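Local coordinates for microcin B17-processing protein McbD (Escherichia coli str. K-12 substr. MG1655, PDB 6GRH) that serves as the YcaO-family component of the machinery that processes the inactive microcin B17 precursor, McbA, into the active antibiotic peptide, at residues T217-A225 / E319-Y330; A126-I134 / D139-T148. The protein carries 1 engineered substitution. One frame throughout, in Å; residues are numbered along the deposited sequence. Where two conformers were deposited one is given.

Contact 1: residues T217-A225 / E319-Y330; sequences TLPGAPGHA and ENITSDTNLLNY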
# COMPACT_ATOMS: atom_id res chain seq x y z
N THR E 217 44.11 12.72 -29.88
CA THR E 217 43.91 14.16 -29.76
C THR E 217 44.61 14.93 -30.89
O THR E 217 45.74 14.62 -31.20
CB THR E 217 44.54 14.64 -28.45
OG1 THR E 217 44.15 13.75 -27.40
CG2 THR E 217 44.11 16.08 -28.13
N LEU E 218 43.95 15.94 -31.48
CA LEU E 218 44.59 16.81 -32.47
C LEU E 218 45.97 17.21 -31.94
O LEU E 218 46.07 17.58 -30.77
CB LEU E 218 43.81 18.09 -32.69
CG LEU E 218 42.56 18.04 -33.58
CD1 LEU E 218 42.02 19.45 -33.73
CD2 LEU E 218 42.88 17.45 -34.93
N PRO E 219 47.02 17.07 -32.76
CA PRO E 219 48.39 17.40 -32.32
C PRO E 219 48.54 18.80 -31.71
O PRO E 219 48.03 19.78 -32.26
CB PRO E 219 49.21 17.27 -33.60
CG PRO E 219 48.52 16.13 -34.28
CD PRO E 219 47.05 16.35 -34.04
N GLY E 220 49.18 18.86 -30.55
CA GLY E 220 49.40 20.13 -29.86
C GLY E 220 48.22 20.62 -29.06
O GLY E 220 48.37 21.56 -28.30
N ALA E 221 47.05 19.99 -29.20
CA ALA E 221 45.87 20.42 -28.46
C ALA E 221 45.96 19.95 -26.99
O ALA E 221 46.52 18.89 -26.71
CB ALA E 221 44.59 19.88 -29.09
N PRO E 222 45.37 20.73 -26.07
CA PRO E 222 45.15 20.26 -24.69
C PRO E 222 44.08 19.19 -24.60
O PRO E 222 43.36 18.92 -25.57
CB PRO E 222 44.68 21.52 -23.97
CG PRO E 222 43.97 22.29 -25.02
CD PRO E 222 44.80 22.08 -26.26
N GLY E 223 43.95 18.62 -23.41
CA GLY E 223 42.97 17.55 -23.20
C GLY E 223 43.34 16.29 -23.93
O GLY E 223 44.46 16.15 -24.44
N HIS E 224 42.39 15.37 -24.01
CA HIS E 224 42.63 14.02 -24.49
C HIS E 224 41.40 13.49 -25.20
O HIS E 224 40.32 13.42 -24.60
CB HIS E 224 43.03 13.11 -23.33
CG HIS E 224 44.28 13.55 -22.63
ND1 HIS E 224 45.54 13.19 -23.06
CD2 HIS E 224 44.46 14.36 -21.56
CE1 HIS E 224 46.45 13.74 -22.28
NE2 HIS E 224 45.83 14.47 -21.36
N ALA E 225 41.55 13.15 -26.48
CA ALA E 225 40.52 12.42 -27.23
C ALA E 225 40.95 10.98 -27.24
O ALA E 225 41.98 10.64 -27.80
CB ALA E 225 40.42 12.94 -28.65
N GLU E 319 48.25 13.24 -16.76
CA GLU E 319 48.33 14.35 -17.71
C GLU E 319 49.79 14.72 -17.95
O GLU E 319 50.69 14.25 -17.24
CB GLU E 319 47.56 15.56 -17.17
CG GLU E 319 46.20 15.17 -16.59
CD GLU E 319 45.56 14.06 -17.39
OE1 GLU E 319 46.09 13.72 -18.47
OE2 GLU E 319 44.52 13.53 -16.95
N ASN E 320 50.02 15.56 -18.96
CA ASN E 320 51.38 16.04 -19.33
C ASN E 320 51.32 17.56 -19.57
O ASN E 320 50.26 18.19 -19.49
CB ASN E 320 51.92 15.28 -20.56
CG ASN E 320 51.10 15.55 -21.82
OD1 ASN E 320 51.22 16.62 -22.44
ND2 ASN E 320 50.25 14.58 -22.20
N ILE E 321 52.47 18.12 -19.89
CA ILE E 321 52.60 19.57 -19.98
C ILE E 321 51.66 20.26 -20.98
O ILE E 321 51.23 21.39 -20.74
CB ILE E 321 54.07 19.96 -20.27
CG1 ILE E 321 54.34 21.42 -19.87
CG2 ILE E 321 54.42 19.67 -21.73
CD1 ILE E 321 55.81 21.76 -19.91
N THR E 322 51.31 19.57 -22.07
CA THR E 322 50.35 20.11 -23.06
C THR E 322 48.89 20.03 -22.63
O THR E 322 48.10 20.87 -23.06
CB THR E 322 50.45 19.38 -24.42
OG1 THR E 322 51.81 19.28 -24.79
CG2 THR E 322 49.67 20.14 -25.52
N SER E 323 48.55 19.05 -21.79
CA SER E 323 47.14 18.75 -21.43
C SER E 323 46.33 19.94 -20.94
O SER E 323 45.13 19.99 -21.19
CB SER E 323 47.03 17.66 -20.33
OG SER E 323 47.67 16.45 -20.68
N ASP E 324 46.96 20.88 -20.22
CA ASP E 324 46.22 21.99 -19.58
C ASP E 324 46.55 23.38 -20.15
O ASP E 324 46.28 24.39 -19.50
CB ASP E 324 46.40 21.95 -18.04
CG ASP E 324 47.80 22.34 -17.59
OD1 ASP E 324 48.74 22.40 -18.43
OD2 ASP E 324 47.95 22.56 -16.36
N THR E 325 47.09 23.43 -21.38
CA THR E 325 47.16 24.69 -22.11
C THR E 325 45.73 25.13 -22.45
O THR E 325 44.77 24.40 -22.21
CB THR E 325 47.98 24.57 -23.41
OG1 THR E 325 47.39 23.57 -24.24
CG2 THR E 325 49.45 24.23 -23.13
N ASN E 326 45.59 26.32 -22.99
CA ASN E 326 44.27 26.91 -23.13
C ASN E 326 43.66 26.42 -24.46
O ASN E 326 44.22 26.66 -25.52
CB ASN E 326 44.41 28.43 -23.05
CG ASN E 326 43.09 29.13 -23.08
OD1 ASN E 326 42.52 29.32 -24.14
ND2 ASN E 326 42.59 29.52 -21.92
N LEU E 327 42.53 25.71 -24.39
CA LEU E 327 41.93 25.14 -25.61
C LEU E 327 41.47 26.22 -26.61
O LEU E 327 41.70 26.10 -27.81
CB LEU E 327 40.78 24.19 -25.27
CG LEU E 327 39.99 23.61 -26.44
CD1 LEU E 327 40.89 22.81 -27.35
CD2 LEU E 327 38.82 22.76 -25.95
N LEU E 328 40.84 27.28 -26.09
CA LEU E 328 40.44 28.41 -26.94
C LEU E 328 41.62 29.10 -27.62
O LEU E 328 41.52 29.47 -28.80
CB LEU E 328 39.61 29.45 -26.14
CG LEU E 328 38.18 29.08 -25.69
CD1 LEU E 328 37.47 30.29 -25.08
CD2 LEU E 328 37.32 28.52 -26.81
N ASN E 329 42.74 29.28 -26.90
CA ASN E 329 43.95 29.83 -27.52
C ASN E 329 44.46 28.90 -28.61
O ASN E 329 44.76 29.34 -29.71
CB ASN E 329 45.08 30.09 -26.48
CG ASN E 329 44.82 31.33 -25.61
OD1 ASN E 329 43.83 32.06 -25.79
ND2 ASN E 329 45.71 31.57 -24.68
N TYR E 330 44.53 27.61 -28.31
CA TYR E 330 44.98 26.64 -29.29
C TYR E 330 44.13 26.72 -30.57
O TYR E 330 44.66 26.81 -31.67
CB TYR E 330 44.93 25.23 -28.70
CG TYR E 330 45.12 24.14 -29.73
CD1 TYR E 330 46.40 23.80 -30.19
CD2 TYR E 330 44.01 23.48 -30.26
CE1 TYR E 330 46.56 22.80 -31.14
CE2 TYR E 330 44.16 22.49 -31.21
CZ TYR E 330 45.43 22.15 -31.65
OH TYR E 330 45.57 21.16 -32.59

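Contact 2: residues A126-I134 / D139-T148; sequences AVIIALDNI and DLKFYPDRDT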
# COMPACT_ATOMS: atom_id res chain seq x y z
N ALA E 126 22.01 28.43 -42.43
CA ALA E 126 21.13 27.46 -41.79
C ALA E 126 21.30 26.05 -42.35
O ALA E 126 21.11 25.06 -41.60
CB ALA E 126 19.68 27.91 -41.94
N VAL E 127 21.66 25.95 -43.63
CA VAL E 127 21.83 24.65 -44.29
C VAL E 127 22.87 23.73 -43.59
O VAL E 127 22.78 22.51 -43.68
CB VAL E 127 22.18 24.83 -45.77
CG1 VAL E 127 23.63 25.31 -45.95
CG2 VAL E 127 21.91 23.56 -46.56
N ILE E 128 23.83 24.34 -42.91
CA ILE E 128 24.83 23.57 -42.16
C ILE E 128 24.26 22.95 -40.86
O ILE E 128 24.72 21.90 -40.42
CB ILE E 128 26.08 24.45 -41.87
CG1 ILE E 128 26.66 24.94 -43.20
CG2 ILE E 128 27.14 23.65 -41.11
CD1 ILE E 128 27.66 26.06 -43.05
N ILE E 129 23.26 23.60 -40.28
CA ILE E 129 22.76 23.29 -38.94
C ILE E 129 21.51 22.42 -38.90
O ILE E 129 21.42 21.51 -38.09
CB ILE E 129 22.54 24.61 -38.18
CG1 ILE E 129 23.77 24.86 -37.33
CG2 ILE E 129 21.29 24.54 -37.31
CD1 ILE E 129 24.33 26.26 -37.43
N ALA E 130 20.56 22.70 -39.79
CA ALA E 130 19.29 21.99 -39.82
C ALA E 130 19.46 20.61 -40.49
O ALA E 130 20.00 20.53 -41.57
CB ALA E 130 18.28 22.83 -40.57
N LEU E 131 19.00 19.53 -39.85
CA LEU E 131 19.21 18.20 -40.42
C LEU E 131 18.07 17.77 -41.36
O LEU E 131 18.29 16.95 -42.26
CB LEU E 131 19.51 17.18 -39.33
CG LEU E 131 21.00 17.20 -38.94
CD1 LEU E 131 21.77 18.33 -39.61
CD2 LEU E 131 21.14 17.31 -37.44
N ASP E 132 16.90 18.40 -41.23
CA ASP E 132 15.77 18.09 -42.12
C ASP E 132 15.98 18.70 -43.52
O ASP E 132 16.83 19.57 -43.70
CB ASP E 132 14.48 18.64 -41.53
CG ASP E 132 14.41 20.15 -41.59
OD1 ASP E 132 15.14 20.81 -40.80
OD2 ASP E 132 13.68 20.68 -42.45
N ASN E 133 15.19 18.28 -44.50
CA ASN E 133 15.40 18.74 -45.90
C ASN E 133 14.50 19.90 -46.32
O ASN E 133 14.55 20.32 -47.46
CB ASN E 133 15.29 17.57 -46.88
CG ASN E 133 16.37 16.53 -46.65
OD1 ASN E 133 17.44 16.83 -46.10
ND2 ASN E 133 16.11 15.30 -47.06
N ILE E 134 13.72 20.43 -45.37
CA ILE E 134 12.76 21.50 -45.62
C ILE E 134 13.29 22.87 -45.22
O ILE E 134 13.08 23.86 -45.92
CB ILE E 134 11.43 21.18 -44.89
CG1 ILE E 134 10.81 19.91 -45.52
CG2 ILE E 134 10.46 22.35 -44.99
CD1 ILE E 134 9.76 19.20 -44.70
N ASP E 139 19.06 25.85 -50.39
CA ASP E 139 20.50 25.92 -50.17
C ASP E 139 21.19 24.54 -50.24
O ASP E 139 22.41 24.47 -50.15
CB ASP E 139 20.79 26.54 -48.80
CG ASP E 139 20.11 27.90 -48.61
OD1 ASP E 139 19.71 28.54 -49.61
OD2 ASP E 139 19.97 28.32 -47.44
N LEU E 140 20.43 23.46 -50.41
CA LEU E 140 21.03 22.12 -50.33
C LEU E 140 22.01 21.79 -51.47
O LEU E 140 22.95 21.00 -51.27
CB LEU E 140 19.95 21.03 -50.22
CG LEU E 140 19.24 20.91 -48.86
CD1 LEU E 140 18.05 19.97 -49.00
CD2 LEU E 140 20.17 20.44 -47.74
N LYS E 141 21.81 22.41 -52.62
CA LYS E 141 22.75 22.26 -53.73
C LYS E 141 24.18 22.68 -53.31
O LYS E 141 25.15 22.12 -53.82
CB LYS E 141 22.26 23.00 -55.01
CG LYS E 141 22.04 24.51 -54.87
CD LYS E 141 21.50 25.17 -56.14
N PHE E 142 24.29 23.63 -52.38
CA PHE E 142 25.58 24.12 -51.88
C PHE E 142 26.20 23.23 -50.81
O PHE E 142 27.40 23.28 -50.59
CB PHE E 142 25.42 25.55 -51.31
CG PHE E 142 25.05 26.57 -52.35
CD1 PHE E 142 26.04 27.22 -53.08
CD2 PHE E 142 23.72 26.88 -52.61
CE1 PHE E 142 25.71 28.16 -54.07
CE2 PHE E 142 23.38 27.81 -53.60
CZ PHE E 142 24.37 28.44 -54.32
N TYR E 143 25.37 22.44 -50.14
CA TYR E 143 25.78 21.72 -48.93
C TYR E 143 24.81 20.57 -48.70
O TYR E 143 23.93 20.67 -47.84
CB TYR E 143 25.83 22.69 -47.73
CG TYR E 143 26.48 22.11 -46.50
CD1 TYR E 143 27.86 22.08 -46.37
CD2 TYR E 143 25.72 21.57 -45.47
CE1 TYR E 143 28.47 21.54 -45.23
CE2 TYR E 143 26.31 21.03 -44.34
CZ TYR E 143 27.68 21.02 -44.22
OH TYR E 143 28.23 20.46 -43.09
N PRO E 144 24.96 19.49 -49.48
CA PRO E 144 23.94 18.43 -49.46
C PRO E 144 24.08 17.45 -48.30
O PRO E 144 23.07 16.83 -47.94
CB PRO E 144 24.15 17.71 -50.80
CG PRO E 144 25.59 17.94 -51.14
CD PRO E 144 25.94 19.29 -50.57
N ASP E 145 25.28 17.30 -47.76
CA ASP E 145 25.56 16.36 -46.66
C ASP E 145 25.69 17.09 -45.32
O ASP E 145 26.58 17.91 -45.14
CB ASP E 145 26.82 15.55 -46.97
CG ASP E 145 26.69 14.74 -48.25
OD1 ASP E 145 25.68 14.03 -48.43
OD2 ASP E 145 27.57 14.82 -49.13
N ARG E 146 24.78 16.79 -44.39
CA ARG E 146 24.71 17.39 -43.06
C ARG E 146 24.82 16.31 -41.98
O ARG E 146 24.47 15.15 -42.21
CB ARG E 146 23.34 18.04 -42.84
CG ARG E 146 23.04 19.36 -43.54
CD ARG E 146 22.68 19.28 -45.00
NE ARG E 146 21.91 18.10 -45.37
CZ ARG E 146 20.60 17.92 -45.20
NH1 ARG E 146 19.83 18.85 -44.62
NH2 ARG E 146 20.05 16.77 -45.61
N ASP E 147 25.26 16.70 -40.79
CA ASP E 147 25.24 15.82 -39.62
C ASP E 147 25.30 16.62 -38.34
O ASP E 147 25.30 17.86 -38.39
CB ASP E 147 26.34 14.74 -39.71
CG ASP E 147 27.76 15.28 -39.51
OD1 ASP E 147 27.96 16.38 -38.92
OD2 ASP E 147 28.68 14.57 -39.97
N THR E 148 25.35 15.93 -37.20
CA THR E 148 25.23 16.57 -35.90
C THR E 148 26.57 16.84 -35.19
O THR E 148 26.57 17.03 -33.98
CB THR E 148 24.38 15.70 -34.95
OG1 THR E 148 25.01 14.42 -34.78
CG2 THR E 148 23.00 15.51 -35.46
O HOH W 1 20.11 21.62 -44.06
O HOH W 2 21.64 28.18 -45.40
O HOH W 3 26.33 19.77 -41.14
O HOH W 4 23.62 20.08 -37.20

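Contact 1: residues T217-A225 / E319-Y330
Tyr330, in the first turn of helix 327-334, lies against the type II beta turn Leu218-Ala221, which helps join strands 210-215 and 224-231 in the YcaO domain. Tyr330 OH donates to Pro219 O (2.8 Å), approaching from above the carbonyl plane, while Ala221 CA sits over the ring centre in a CH-pi contact. With phi at 82°, Gly220 suits the turn, and a residue as small as Ala221 lets the ring lie close to the backbone. Pro222, with no N-H to satisfy, can pack its ring among the chain atoms of Ser323 to Leu327, Pro222 CG meeting Leu327 CB at 3.7 Å.

The next amide, Gly223 N, donates to Ser323 O (2.9 Å, 159°). Thr322 O is gripped twice, by Thr325 N and Thr325 OG1, within a type I turn, and Asn320 OD1 closes an Asx turn on Thr322 N. His224 ND1 bonds to Asp215 and thus fixes the ring's rotation. That directs His224 NE2 to Ser323 OG, a 2.8 Å hydrogen bond in which either could be the donor. Ser323 OG also takes Asn320 N in an almost straight bond (177°). In the conformer given, Glu319 OE1 lies 3.0 Å from His224 NE2, while Glu319 OE2 accepts from Leu251 N.

Contact 2: residues A126-I134 / D139-T148
Arg146 folds its side chain back along the backbone of residues 127-133, tying together two limbs of the long connection between strands 121-125 and 151-154. Bends at chi2 (78°) and chi3 (35°) curl the chain so that Arg146 CG passes 3.2 Å from Val127 O and the guanidinium reaches Asp132 and Asn133. Arg146 NH2 gives a short bond to Asn133 OD1 (2.7 Å), in the plane of that amide carbonyl. Arg146 NH1 meets Asp132 O (3.2 Å) within the guanidinium plane but above the carbonyl plane, and also donates to a water that bridges Val127 O and Ala130 O. Arginine suits this place because one flat group can serve a backbone carbonyl and a side-chain amide directly and two more carbonyls through a water, while its aliphatic part packs against Leu131 CD1. The link from NE to Pro144 O is weak.

Tyr143 projects its ring toward the other limb, CG anti to the backbone N (chi1 -169°). Ile128 CG1 stands over the ring centre, 4.0 Å from the centroid, and Tyr143 OH shares a water with Ile128 O. Beta-branched Val127 divides its methyls: CG1 faces Tyr143 CB, whereas Val127 CG2 meets Leu140 CD2 at 3.8 Å. Another water joins Val127 N to Asp139 OD2, which also accepts from Lys109 N; Asp139 OD1 bonds to His106 NE2. Leu131 CD2 comes to 3.3 Å from Thr148 CG2 in the conformer given; with a second leucine conformer deposited, that closeness is doubtful.

Helix 82-95 packs on Ile128 and Tyr143 through Phe92, helix 47-66 meets Leu131 and Thr148 through Phe65, and strand 108-115 borders Ala126 and Asp139 through Lys109 and Phe108.

Overall arrangement
Contacts 1 and 2 follow each other along the chain and lie in separate parts of the same YcaO-family region, their centres 31 Å apart and their nearest atoms about 15 Å apart. Contact 2 folds one long connection back on itself, with just four residues between its segments and several waters filling in the bonding. Contact 1 instead brings together segments separated by 93 residues, through direct bonds and ring packing at the start of strand 224-231 of the mixed sheet. Each approaches the McbB chain: Leu328 of segment 319-330 packs on Arg23 of McbB, and Asp132 and Ile134 of segment 126-134 on Lys206 and Arg210 of McbB.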